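Side-chain contacts in alanine racemase (Corynebacterium glutamicum, PDB 2DY3), which binds pyridoxal-5'-phosphate in a two-chain assembly of the alanine racemase family, pairing a TIM-barrel-like domain with a second domain rich in beta strands: residues Ala90-Asn95 against Lys107-Thr112; Ile101-Ala106 against Glu138-Ala143; Asn2-Lys7 against Val271-Ala276. One frame throughout, in Å; residues are numbered along the deposited sequence.

Interaction 1. Residues Ala90-Asn95 against Lys107-Thr112; sequences AAIDRN and KALIET
Ile92 reaches Leu109 and Thr112 with the far end of its longer branch: chi2 is extended at 176°, which carries CD1 away from its own helix and into the space between the two segments. On the other side, Leu109 has its CG beside the backbone N (chi1 -67°), and although its CB starts off across the line of approach, the CD2 methyl ends up facing Ile92. The resulting contact is methyl against methyl, with Ile92 CD1 lying 4.2 Å from Leu109 CD2. The same CD1 is also 4.2 Å from Thr112 CG2, so a single atom serves both partners.

Thr112 meets the isoleucine with its CG2 methyl, while its hydroxyl is turned back to the helix. Thr112 OG1 donates to Ala108 O at 2.7 Å, tilted 22° from the carbonyl plane, a bond across the last turn of helix 103-110 that fixes the rotation of the side chain. Glu111 has already left helical geometry, so Thr112 stands just past the helix end. The other segment finishes in a Schellman motif, with Asn95 at positive phi as its C-prime residue.

Phe88, Ile117 and Val119 add apolar surface around the three side chains, tying helices 88-92 and 103-110 to strand 117-122 of the parallel sheet. Both helices belong to the barrel-like domain, and strand 97-100 lies between them in the chain. No hydrogen bond or charge pair spans the segments; with 86 Å² buried, the contact is a small, purely dispersive one whose single polar side-chain group is satisfied within its own helix end.

Interaction 2. Residues Ile101-Ala106 against Glu138-Ala143; sequences ISPAHA and EGVFSA
The imidazole of His105 is the flat group beside this contact, while Pro103 and Ala106 on the same helix meet Val140. Ile101 CG1 lies over one face of the ring, 3.1 Å above its plane and displaced toward the rim. Trp82 packs against the imidazole in an edge-to-face arrangement, and Ser243 of the second subunit also touches this histidine. The ring lies on the side of its helix away from residues 138-143, and Pro103 and Ala106 make the contact.

Val140 carries its side of the contact with both methyls. Its CG1 is anti to the backbone N (chi1 170°), which places CG2 beside that N, and the two branches diverge toward different partners. CG2 stands 4.1 Å from Pro103 CG and equally 4.1 Å from Pro103 CA, so it rests against the pyrrolidine and the start of the helix backbone together. CG1 meets Ala106 CB at 4.3 Å, one turn further along. The proline and valine side chains cross at about a right angle. Pro103 CA and Val140 CA, 6.1 Å apart, are the nearest such pair, and the small side chain of Ala106 is consistent with close packing of the helices. Val132 adds a further apolar neighbour to Val140.

Ser102 occupies the N-cap position of helix 103-110. Ser102 O accepts from Ala106 N at 3.1 Å, the first regular turn of the helix. Proline in the first turn suits such a start, since it has no amide hydrogen to satisfy.

Two neighbouring outer helices, 103-110 and 134-146, packed side by side with strand 117-122 between them in the chain, are part of the helical layer outside the parallel strands of a TIM-barrel-like alpha/beta domain.

Interaction 3. Residues Asn2-Lys7 against Val271-Ala276; sequences NLLTTK and VPAGYA
Leu3 and Pro272 mark the closest approach of the two backbones, with 6.6 Å between their CA atoms. Residues 2-7 run from a short irregular start into strand 4-8. Residues 271-276 leave strand 267-271 and bend at once, Pro272 sitting at the centre of an inverse gamma turn closed by Ala273 N to Val271 O at 2.7 Å.

The side chains fill the gap. Leu3 lays its CB against the proline ring, 3.7 Å from Pro272 CG. Leu4 has CG anti to the backbone N (chi1 -176°), an extended setting that sends its branched end toward the turn. There both methyls, Leu4 CD1 and Leu4 CD2, face Ala273 CB, each 3.9 Å from it. Leu4 CD2 also approaches Pro272 O, at 3.6 Å.

Trp238 and Ala240 of strand 236-247 touch Leu4, and Phe307 touches Ala273. The second subunit reaches the same patch, its Ile81 packing on Pro272 and its Thr83 on Leu3. Backbone bonds of Leu3 to Lys241 and of Leu4 to Val357 hold the first segment in its sheet.

The contact, burying 174 Å², packs residues 3-4 at the start of strand 4-8 against the turn after strand 267-271, almost wholly through carbon atoms, with one methyl against a carbonyl oxygen. With no hydrogen bond or charge pair across, it rests on the fit of Leu3 and Leu4 to that turn.

Interactions 1 and 2 share helix 103-110 and have centres 14 Å apart; they touch where Ile110 CD1 packs on Ala143 O at 3.4 Å. Together they join three successive outer helices of the barrel-like domain. Interaction 3 lies in the strand-rich domain, its centre about 42 Å from that of interaction 1 and about 47 Å from that of interaction 2, with the latter on the opposite side of the chain's centre. Interactions 2 and 3 both touch the second subunit. In interaction 3 the Pro272 side chain is about 12 Å from a bound pyridoxal-5'-phosphate, and Tyr275 packs on Tyr346 of the second subunit, a residue of the ligand pocket.

Interaction 1. Residues Ala90-Asn95 against Lys107-Thr112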
ATOM      1  N   ALA B  90      12.115 -15.012 -20.414  1.00 16.95           N
ATOM      2  CA  ALA B  90      11.292 -13.953 -20.989  1.00 17.04           C
ATOM      3  C   ALA B  90      11.997 -12.610 -20.831  1.00 18.82           C
ATOM      4  O   ALA B  90      11.868 -11.730 -21.680  1.00 20.37           O
ATOM      5  CB  ALA B  90       9.935 -13.913 -20.300  1.00 15.43           C
ATOM      6  N   ALA B  91      12.744 -12.458 -19.740  1.00 17.29           N
ATOM      7  CA  ALA B  91      13.464 -11.217 -19.486  1.00 17.56           C
ATOM      8  C   ALA B  91      14.673 -11.143 -20.412  1.00 17.94           C
ATOM      9  O   ALA B  91      14.933 -10.107 -21.037  1.00 17.68           O
ATOM     10  CB  ALA B  91      13.904 -11.156 -18.034  1.00 19.77           C
ATOM     11  N   ILE B  92      15.410 -12.247 -20.493  1.00 17.19           N
ATOM     12  CA  ILE B  92      16.574 -12.317 -21.364  1.00 19.03           C
ATOM     13  C   ILE B  92      16.170 -11.906 -22.780  1.00 20.21           C
ATOM     14  O   ILE B  92      16.875 -11.138 -23.435  1.00 20.87           O
ATOM     15  CB  ILE B  92      17.155 -13.742 -21.424  1.00 16.70           C
ATOM     16  CG1 ILE B  92      17.660 -14.164 -20.043  1.00 18.72           C
ATOM     17  CG2 ILE B  92      18.296 -13.791 -22.438  1.00 17.48           C
ATOM     18  CD1 ILE B  92      18.165 -15.598 -19.980  1.00 14.47           C
ATOM     19  N   ASP B  93      15.032 -12.422 -23.239  1.00 20.30           N
ATOM     20  CA  ASP B  93      14.524 -12.112 -24.571  1.00 23.91           C
ATOM     21  C   ASP B  93      14.262 -10.618 -24.758  1.00 25.27           C
ATOM     22  O   ASP B  93      14.250 -10.117 -25.887  1.00 24.32           O
ATOM     23  CB  ASP B  93      13.218 -12.868 -24.850  1.00 25.39           C
ATOM     24  CG  ASP B  93      13.398 -14.372 -24.881  1.00 27.30           C
ATOM     25  OD1 ASP B  93      14.505 -14.837 -25.219  1.00 27.70           O
ATOM     26  OD2 ASP B  93      12.418 -15.089 -24.586  1.00 29.28           O
ATOM     27  N   ARG B  94      14.041  -9.916 -23.650  1.00 25.72           N
ATOM     28  CA  ARG B  94      13.765  -8.483 -23.684  1.00 25.71           C
ATOM     29  C   ARG B  94      15.009  -7.650 -23.357  1.00 25.26           C
ATOM     30  O   ARG B  94      14.908  -6.480 -22.975  1.00 24.29           O
ATOM     31  CB  ARG B  94      12.634  -8.157 -22.702  1.00 28.30           C
ATOM     32  CG  ARG B  94      11.331  -8.885 -23.013  1.00 30.70           C
ATOM     33  CD  ARG B  94      10.279  -7.928 -23.537  1.00 32.80           C
ATOM     34  NE  ARG B  94       9.466  -7.383 -22.461  1.00 36.26           N
ATOM     35  CZ  ARG B  94       8.739  -6.275 -22.550  1.00 36.17           C
ATOM     36  NH1 ARG B  94       8.719  -5.569 -23.673  1.00 36.15           N
ATOM     37  NH2 ARG B  94       8.011  -5.888 -21.516  1.00 38.09           N
ATOM     38  N   ASN B  95      16.178  -8.259 -23.512  1.00 22.57           N
ATOM     39  CA  ASN B  95      17.446  -7.586 -23.245  1.00 22.87           C
ATOM     40  C   ASN B  95      17.525  -7.033 -21.827  1.00 21.14           C
ATOM     41  O   ASN B  95      17.965  -5.907 -21.604  1.00 22.34           O
ATOM     42  CB  ASN B  95      17.679  -6.463 -24.265  1.00 23.48           C
ATOM     43  CG  ASN B  95      19.033  -5.789 -24.094  1.00 27.82           C
ATOM     44  OD1 ASN B  95      20.057  -6.457 -23.910  1.00 28.51           O
ATOM     45  ND2 ASN B  95      19.046  -4.462 -24.165  1.00 28.86           N
ATOM     46  N   LYS B 107      23.645 -21.591 -12.551  1.00 17.14           N
ATOM     47  CA  LYS B 107      23.380 -22.849 -13.233  1.00 19.20           C
ATOM     48  C   LYS B 107      22.236 -22.746 -14.235  1.00 19.46           C
ATOM     49  O   LYS B 107      22.339 -23.237 -15.364  1.00 20.58           O
ATOM     50  CB  LYS B 107      23.071 -23.939 -12.206  1.00 21.14           C
ATOM     51  CG  LYS B 107      22.857 -25.313 -12.808  1.00 25.38           C
ATOM     52  CD  LYS B 107      22.737 -26.368 -11.722  1.00 27.51           C
ATOM     53  CE  LYS B 107      22.593 -27.757 -12.324  1.00 31.58           C
ATOM     54  NZ  LYS B 107      22.456 -28.793 -11.266  1.00 34.11           N
ATOM     55  N   ALA B 108      21.147 -22.110 -13.819  1.00 17.63           N
ATOM     56  CA  ALA B 108      19.983 -21.954 -14.680  1.00 17.94           C
ATOM     57  C   ALA B 108      20.315 -21.123 -15.916  1.00 18.54           C
ATOM     58  O   ALA B 108      19.782 -21.364 -16.998  1.00 18.05           O
ATOM     59  CB  ALA B 108      18.836 -21.303 -13.902  1.00 16.70           C
ATOM     60  N   LEU B 109      21.198 -20.144 -15.752  1.00 18.97           N
ATOM     61  CA  LEU B 109      21.586 -19.276 -16.858  1.00 19.14           C
ATOM     62  C   LEU B 109      22.487 -19.994 -17.851  1.00 18.59           C
ATOM     63  O   LEU B 109      22.291 -19.893 -19.060  1.00 15.77           O
ATOM     64  CB  LEU B 109      22.290 -18.027 -16.320  1.00 19.34           C
ATOM     65  CG  LEU B 109      21.368 -17.097 -15.524  1.00 19.54           C
ATOM     66  CD1 LEU B 109      22.180 -16.055 -14.786  1.00 19.80           C
ATOM     67  CD2 LEU B 109      20.375 -16.442 -16.470  1.00 20.93           C
ATOM     68  N   ILE B 110      23.472 -20.720 -17.332  1.00 18.45           N
ATOM     69  CA  ILE B 110      24.404 -21.459 -18.176  1.00 18.78           C
ATOM     70  C   ILE B 110      23.675 -22.533 -18.970  1.00 20.22           C
ATOM     71  O   ILE B 110      24.036 -22.829 -20.113  1.00 20.86           O
ATOM     72  CB  ILE B 110      25.499 -22.133 -17.328  1.00 19.07           C
ATOM     73  CG1 ILE B 110      26.424 -21.069 -16.729  1.00 20.47           C
ATOM     74  CG2 ILE B 110      26.297 -23.102 -18.177  1.00 19.56           C
ATOM     75  CD1 ILE B 110      27.398 -21.623 -15.708  1.00 22.72           C
ATOM     76  N   GLU B 111      22.642 -23.109 -18.369  1.00 19.05           N
ATOM     77  CA  GLU B 111      21.891 -24.155 -19.041  1.00 22.48           C
ATOM     78  C   GLU B 111      20.779 -23.606 -19.927  1.00 22.30           C
ATOM     79  O   GLU B 111      19.979 -24.369 -20.472  1.00 23.99           O
ATOM     80  CB  GLU B 111      21.328 -25.137 -18.011  1.00 24.28           C
ATOM     81  CG  GLU B 111      22.417 -25.921 -17.280  1.00 27.25           C
ATOM     82  CD  GLU B 111      21.872 -26.786 -16.159  1.00 31.25           C
ATOM     83  OE1 GLU B 111      22.667 -27.523 -15.536  1.00 32.47           O
ATOM     84  OE2 GLU B 111      20.653 -26.726 -15.895  1.00 31.77           O
ATOM     85  N   THR B 112      20.735 -22.284 -20.076  1.00 20.98           N
ATOM     86  CA  THR B 112      19.729 -21.641 -20.921  1.00 20.99           C
ATOM     87  C   THR B 112      20.278 -21.453 -22.330  1.00 21.33           C
ATOM     88  O   THR B 112      21.352 -20.866 -22.510  1.00 19.24           O
ATOM     89  CB  THR B 112      19.335 -20.247 -20.398  1.00 20.70           C
ATOM     90  OG1 THR B 112      18.609 -20.372 -19.172  1.00 18.34           O
ATOM     91  CG2 THR B 112      18.472 -19.528 -21.434  1.00 20.75           C
TER

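Interaction 2. Residues Ile101-Ala106 against Glu138-Ala143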
ATOM      1  N   ILE B 101      22.603 -14.289  -8.283  1.00 15.36           N
ATOM      2  CA  ILE B 101      22.565 -14.146  -6.832  1.00 16.12           C
ATOM      3  C   ILE B 101      22.867 -15.410  -6.024  1.00 17.01           C
ATOM      4  O   ILE B 101      22.997 -15.352  -4.803  1.00 17.28           O
ATOM      5  CB  ILE B 101      21.199 -13.561  -6.368  1.00 18.75           C
ATOM      6  CG1 ILE B 101      20.103 -14.615  -6.478  1.00 18.12           C
ATOM      7  CG2 ILE B 101      20.829 -12.351  -7.222  1.00 17.57           C
ATOM      8  CD1 ILE B 101      18.773 -14.158  -5.910  1.00 21.94           C
ATOM      9  N   SER B 102      22.973 -16.545  -6.706  1.00 15.26           N
ATOM     10  CA  SER B 102      23.296 -17.811  -6.057  1.00 15.40           C
ATOM     11  C   SER B 102      23.776 -18.774  -7.131  1.00 16.85           C
ATOM     12  O   SER B 102      23.527 -18.565  -8.319  1.00 17.56           O
ATOM     13  CB  SER B 102      22.071 -18.417  -5.365  1.00 14.74           C
ATOM     14  OG  SER B 102      21.282 -19.151  -6.284  1.00 12.68           O
ATOM     15  N   PRO B 103      24.483 -19.838  -6.726  1.00 17.41           N
ATOM     16  CA  PRO B 103      24.994 -20.836  -7.669  1.00 17.24           C
ATOM     17  C   PRO B 103      23.881 -21.415  -8.539  1.00 16.50           C
ATOM     18  O   PRO B 103      24.084 -21.683  -9.725  1.00 15.51           O
ATOM     19  CB  PRO B 103      25.627 -21.888  -6.752  1.00 16.38           C
ATOM     20  CG  PRO B 103      26.132 -21.041  -5.592  1.00 18.51           C
ATOM     21  CD  PRO B 103      24.972 -20.094  -5.356  1.00 18.13           C
ATOM     22  N   ALA B 104      22.707 -21.618  -7.947  1.00 16.04           N
ATOM     23  CA  ALA B 104      21.578 -22.173  -8.691  1.00 15.41           C
ATOM     24  C   ALA B 104      21.179 -21.246  -9.840  1.00 13.47           C
ATOM     25  O   ALA B 104      20.804 -21.709 -10.916  1.00 13.90           O
ATOM     26  CB  ALA B 104      20.384 -22.404  -7.758  1.00 14.66           C
ATOM     27  N   HIS B 105      21.259 -19.940  -9.600  1.00 12.93           N
ATOM     28  CA  HIS B 105      20.916 -18.942 -10.618  1.00 13.05           C
ATOM     29  C   HIS B 105      21.933 -19.017 -11.749  1.00 13.71           C
ATOM     30  O   HIS B 105      21.581 -18.970 -12.927  1.00 12.83           O
ATOM     31  CB  HIS B 105      20.926 -17.543 -10.003  1.00 13.14           C
ATOM     32  CG  HIS B 105      19.753 -17.267  -9.115  1.00 12.96           C
ATOM     33  ND1 HIS B 105      18.613 -16.633  -9.564  1.00 15.86           N
ATOM     34  CD2 HIS B 105      19.544 -17.537  -7.806  1.00 13.21           C
ATOM     35  CE1 HIS B 105      17.757 -16.519  -8.565  1.00 14.36           C
ATOM     36  NE2 HIS B 105      18.298 -17.059  -7.488  1.00 14.02           N
ATOM     37  N   ALA B 106      23.202 -19.137 -11.376  1.00 13.84           N
ATOM     38  CA  ALA B 106      24.264 -19.252 -12.360  1.00 14.99           C
ATOM     39  C   ALA B 106      23.996 -20.495 -13.215  1.00 16.32           C
ATOM     40  O   ALA B 106      24.084 -20.453 -14.444  1.00 16.02           O
ATOM     41  CB  ALA B 106      25.618 -19.377 -11.660  1.00 14.00           C
ATOM     42  N   GLU B 138      34.587 -19.025  -6.280  1.00 25.47           N
ATOM     43  CA  GLU B 138      35.406 -19.876  -7.135  1.00 27.35           C
ATOM     44  C   GLU B 138      34.590 -20.644  -8.165  1.00 25.62           C
ATOM     45  O   GLU B 138      34.821 -20.524  -9.371  1.00 24.00           O
ATOM     46  CB  GLU B 138      36.198 -20.877  -6.288  1.00 29.44           C
ATOM     47  CG  GLU B 138      37.338 -20.270  -5.495  1.00 35.26           C
ATOM     48  CD  GLU B 138      38.454 -19.760  -6.379  1.00 37.44           C
ATOM     49  OE1 GLU B 138      39.486 -19.313  -5.833  1.00 39.43           O
ATOM     50  OE2 GLU B 138      38.303 -19.807  -7.616  1.00 38.78           O
ATOM     51  N   GLY B 139      33.649 -21.446  -7.676  1.00 23.93           N
ATOM     52  CA  GLY B 139      32.818 -22.245  -8.554  1.00 22.97           C
ATOM     53  C   GLY B 139      32.010 -21.440  -9.553  1.00 23.41           C
ATOM     54  O   GLY B 139      31.996 -21.760 -10.744  1.00 24.51           O
ATOM     55  N   VAL B 140      31.340 -20.398  -9.068  1.00 21.50           N
ATOM     56  CA  VAL B 140      30.518 -19.546  -9.916  1.00 21.87           C
ATOM     57  C   VAL B 140      31.301 -18.822 -11.014  1.00 21.99           C
ATOM     58  O   VAL B 140      30.866 -18.791 -12.167  1.00 20.50           O
ATOM     59  CB  VAL B 140      29.755 -18.491  -9.075  1.00 23.80           C
ATOM     60  CG1 VAL B 140      29.103 -17.468  -9.998  1.00 20.20           C
ATOM     61  CG2 VAL B 140      28.694 -19.177  -8.210  1.00 20.21           C
ATOM     62  N   PHE B 141      32.443 -18.231 -10.673  1.00 21.43           N
ATOM     63  CA  PHE B 141      33.221 -17.529 -11.691  1.00 21.93           C
ATOM     64  C   PHE B 141      33.708 -18.538 -12.729  1.00 22.59           C
ATOM     65  O   PHE B 141      33.683 -18.275 -13.930  1.00 23.75           O
ATOM     66  CB  PHE B 141      34.431 -16.799 -11.078  1.00 22.46           C
ATOM     67  CG  PHE B 141      34.066 -15.764 -10.035  1.00 21.24           C
ATOM     68  CD1 PHE B 141      32.786 -15.235  -9.968  1.00 20.29           C
ATOM     69  CD2 PHE B 141      35.022 -15.306  -9.137  1.00 19.54           C
ATOM     70  CE1 PHE B 141      32.469 -14.265  -9.023  1.00 20.82           C
ATOM     71  CE2 PHE B 141      34.713 -14.336  -8.191  1.00 18.09           C
ATOM     72  CZ  PHE B 141      33.434 -13.816  -8.135  1.00 19.65           C
ATOM     73  N   SER B 142      34.141 -19.702 -12.262  1.00 23.72           N
ATOM     74  CA  SER B 142      34.630 -20.737 -13.164  1.00 24.40           C
ATOM     75  C   SER B 142      33.536 -21.198 -14.117  1.00 23.47           C
ATOM     76  O   SER B 142      33.766 -21.359 -15.314  1.00 25.30           O
ATOM     77  CB  SER B 142      35.147 -21.931 -12.363  1.00 25.63           C
ATOM     78  OG  SER B 142      35.576 -22.963 -13.229  1.00 29.27           O
ATOM     79  N   ALA B 143      32.341 -21.403 -13.578  1.00 22.72           N
ATOM     80  CA  ALA B 143      31.210 -21.849 -14.376  1.00 21.25           C
ATOM     81  C   ALA B 143      30.797 -20.821 -15.425  1.00 19.56           C
ATOM     82  O   ALA B 143      30.608 -21.163 -16.593  1.00 18.62           O
ATOM     83  CB  ALA B 143      30.029 -22.175 -13.466  1.00 21.66           C
TER

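Interaction 3. Residues Asn2-Lys7 against Val271-Ala276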
ATOM      1  N   ASN B   2     -10.587  14.475  -7.347  1.00 28.14           N
ATOM      2  CA  ASN B   2     -10.245  13.468  -6.352  1.00 25.93           C
ATOM      3  C   ASN B   2      -9.909  14.076  -4.994  1.00 23.81           C
ATOM      4  O   ASN B   2      -9.206  15.079  -4.909  1.00 22.68           O
ATOM      5  CB  ASN B   2      -9.082  12.624  -6.865  1.00 28.29           C
ATOM      6  CG  ASN B   2      -9.462  11.817  -8.084  1.00 30.85           C
ATOM      7  OD1 ASN B   2     -10.437  11.064  -8.058  1.00 30.63           O
ATOM      8  ND2 ASN B   2      -8.702  11.971  -9.164  1.00 32.24           N
ATOM      9  N   LEU B   3     -10.407  13.450  -3.933  1.00 22.23           N
ATOM     10  CA  LEU B   3     -10.185  13.944  -2.575  1.00 21.65           C
ATOM     11  C   LEU B   3      -8.829  13.572  -1.984  1.00 20.36           C
ATOM     12  O   LEU B   3      -8.382  14.178  -1.014  1.00 22.24           O
ATOM     13  CB  LEU B   3     -11.286  13.418  -1.650  1.00 20.23           C
ATOM     14  CG  LEU B   3     -12.735  13.749  -2.019  1.00 21.65           C
ATOM     15  CD1 LEU B   3     -13.682  12.928  -1.141  1.00 19.03           C
ATOM     16  CD2 LEU B   3     -12.985  15.237  -1.850  1.00 20.33           C
ATOM     17  N   LEU B   4      -8.179  12.571  -2.562  1.00 18.36           N
ATOM     18  CA  LEU B   4      -6.895  12.118  -2.050  1.00 16.47           C
ATOM     19  C   LEU B   4      -5.917  11.854  -3.188  1.00 15.91           C
ATOM     20  O   LEU B   4      -6.162  11.011  -4.046  1.00 18.15           O
ATOM     21  CB  LEU B   4      -7.101  10.843  -1.229  1.00 13.44           C
ATOM     22  CG  LEU B   4      -5.871  10.262  -0.536  1.00 13.03           C
ATOM     23  CD1 LEU B   4      -5.312  11.291   0.444  1.00 11.98           C
ATOM     24  CD2 LEU B   4      -6.253   8.971   0.184  1.00  8.96           C
ATOM     25  N   THR B   5      -4.794  12.557  -3.189  1.00 15.29           N
ATOM     26  CA  THR B   5      -3.832  12.376  -4.266  1.00 16.89           C
ATOM     27  C   THR B   5      -2.387  12.609  -3.859  1.00 17.31           C
ATOM     28  O   THR B   5      -2.095  13.122  -2.778  1.00 17.27           O
ATOM     29  CB  THR B   5      -4.116  13.359  -5.422  1.00 18.14           C
ATOM     30  OG1 THR B   5      -3.688  14.669  -5.039  1.00 17.94           O
ATOM     31  CG2 THR B   5      -5.610  13.418  -5.740  1.00 17.62           C
ATOM     32  N   THR B   6      -1.484  12.204  -4.743  1.00 17.28           N
ATOM     33  CA  THR B   6      -0.065  12.439  -4.559  1.00 18.23           C
ATOM     34  C   THR B   6       0.317  13.256  -5.787  1.00 19.82           C
ATOM     35  O   THR B   6       0.001  12.870  -6.913  1.00 21.19           O
ATOM     36  CB  THR B   6       0.767  11.142  -4.554  1.00 19.57           C
ATOM     37  OG1 THR B   6       0.402  10.326  -5.677  1.00 21.47           O
ATOM     38  CG2 THR B   6       0.558  10.376  -3.253  1.00 18.49           C
ATOM     39  N   LYS B   7       0.949  14.404  -5.567  1.00 19.90           N
ATOM     40  CA  LYS B   7       1.390  15.257  -6.667  1.00 21.49           C
ATOM     41  C   LYS B   7       2.818  14.863  -6.980  1.00 21.39           C
ATOM     42  O   LYS B   7       3.679  14.932  -6.106  1.00 20.86           O
ATOM     43  CB  LYS B   7       1.408  16.733  -6.270  1.00 22.95           C
ATOM     44  CG  LYS B   7       0.078  17.449  -6.216  1.00 29.10           C
ATOM     45  CD  LYS B   7       0.334  18.917  -5.888  1.00 30.15           C
ATOM     46  CE  LYS B   7      -0.924  19.764  -5.952  1.00 35.51           C
ATOM     47  NZ  LYS B   7      -0.634  21.194  -5.616  1.00 33.46           N
ATOM     48  N   VAL B 271     -10.329  14.375   7.245  1.00 16.51           N
ATOM     49  CA  VAL B 271      -9.602  14.294   5.987  1.00 16.78           C
ATOM     50  C   VAL B 271      -9.756  12.864   5.485  1.00 16.56           C
ATOM     51  O   VAL B 271      -9.473  11.904   6.197  1.00 18.16           O
ATOM     52  CB  VAL B 271      -8.110  14.713   6.156  1.00 18.49           C
ATOM     53  CG1 VAL B 271      -7.760  14.799   7.623  1.00 21.46           C
ATOM     54  CG2 VAL B 271      -7.197  13.760   5.417  1.00 19.98           C
ATOM     55  N   PRO B 272     -10.253  12.715   4.252  1.00 16.06           N
ATOM     56  CA  PRO B 272     -10.508  11.459   3.543  1.00 16.07           C
ATOM     57  C   PRO B 272      -9.306  10.572   3.239  1.00 15.77           C
ATOM     58  O   PRO B 272      -9.012  10.300   2.079  1.00 14.08           O
ATOM     59  CB  PRO B 272     -11.219  11.927   2.272  1.00 16.25           C
ATOM     60  CG  PRO B 272     -10.541  13.214   1.988  1.00 13.73           C
ATOM     61  CD  PRO B 272     -10.508  13.865   3.366  1.00 15.45           C
ATOM     62  N   ALA B 273      -8.629  10.119   4.288  1.00 17.23           N
ATOM     63  CA  ALA B 273      -7.479   9.229   4.152  1.00 16.18           C
ATOM     64  C   ALA B 273      -7.397   8.369   5.415  1.00 16.09           C
ATOM     65  O   ALA B 273      -7.388   8.908   6.524  1.00 15.20           O
ATOM     66  CB  ALA B 273      -6.202  10.038   3.974  1.00 18.14           C
ATOM     67  N   GLY B 274      -7.352   7.043   5.237  1.00 13.40           N
ATOM     68  CA  GLY B 274      -7.282   6.119   6.365  1.00 14.29           C
ATOM     69  C   GLY B 274      -6.198   5.059   6.188  1.00 15.19           C
ATOM     70  O   GLY B 274      -5.435   5.119   5.224  1.00 16.45           O
ATOM     71  N   TYR B 275      -6.113   4.082   7.092  1.00 16.01           N
ATOM     72  CA  TYR B 275      -5.061   3.074   6.956  1.00 14.41           C
ATOM     73  C   TYR B 275      -5.161   2.255   5.679  1.00 17.84           C
ATOM     74  O   TYR B 275      -4.189   1.618   5.271  1.00 18.75           O
ATOM     75  CB  TYR B 275      -4.978   2.144   8.182  1.00 12.69           C
ATOM     76  CG  TYR B 275      -6.257   1.470   8.621  1.00 12.30           C
ATOM     77  CD1 TYR B 275      -7.058   2.030   9.608  1.00 11.80           C
ATOM     78  CD2 TYR B 275      -6.653   0.260   8.063  1.00 13.30           C
ATOM     79  CE1 TYR B 275      -8.217   1.401  10.029  1.00 11.33           C
ATOM     80  CE2 TYR B 275      -7.809  -0.373   8.470  1.00 10.81           C
ATOM     81  CZ  TYR B 275      -8.587   0.199   9.458  1.00 12.80           C
ATOM     82  OH  TYR B 275      -9.722  -0.442   9.887  1.00 13.81           O
ATOM     83  N   ALA B 276      -6.329   2.273   5.044  1.00 15.81           N
ATOM     84  CA  ALA B 276      -6.500   1.549   3.792  1.00 17.34           C
ATOM     85  C   ALA B 276      -5.805   2.342   2.688  1.00 17.69           C
ATOM     86  O   ALA B 276      -5.583   1.838   1.584  1.00 17.78           O
ATOM     87  CB  ALA B 276      -7.987   1.396   3.466  1.00 16.56           C
TER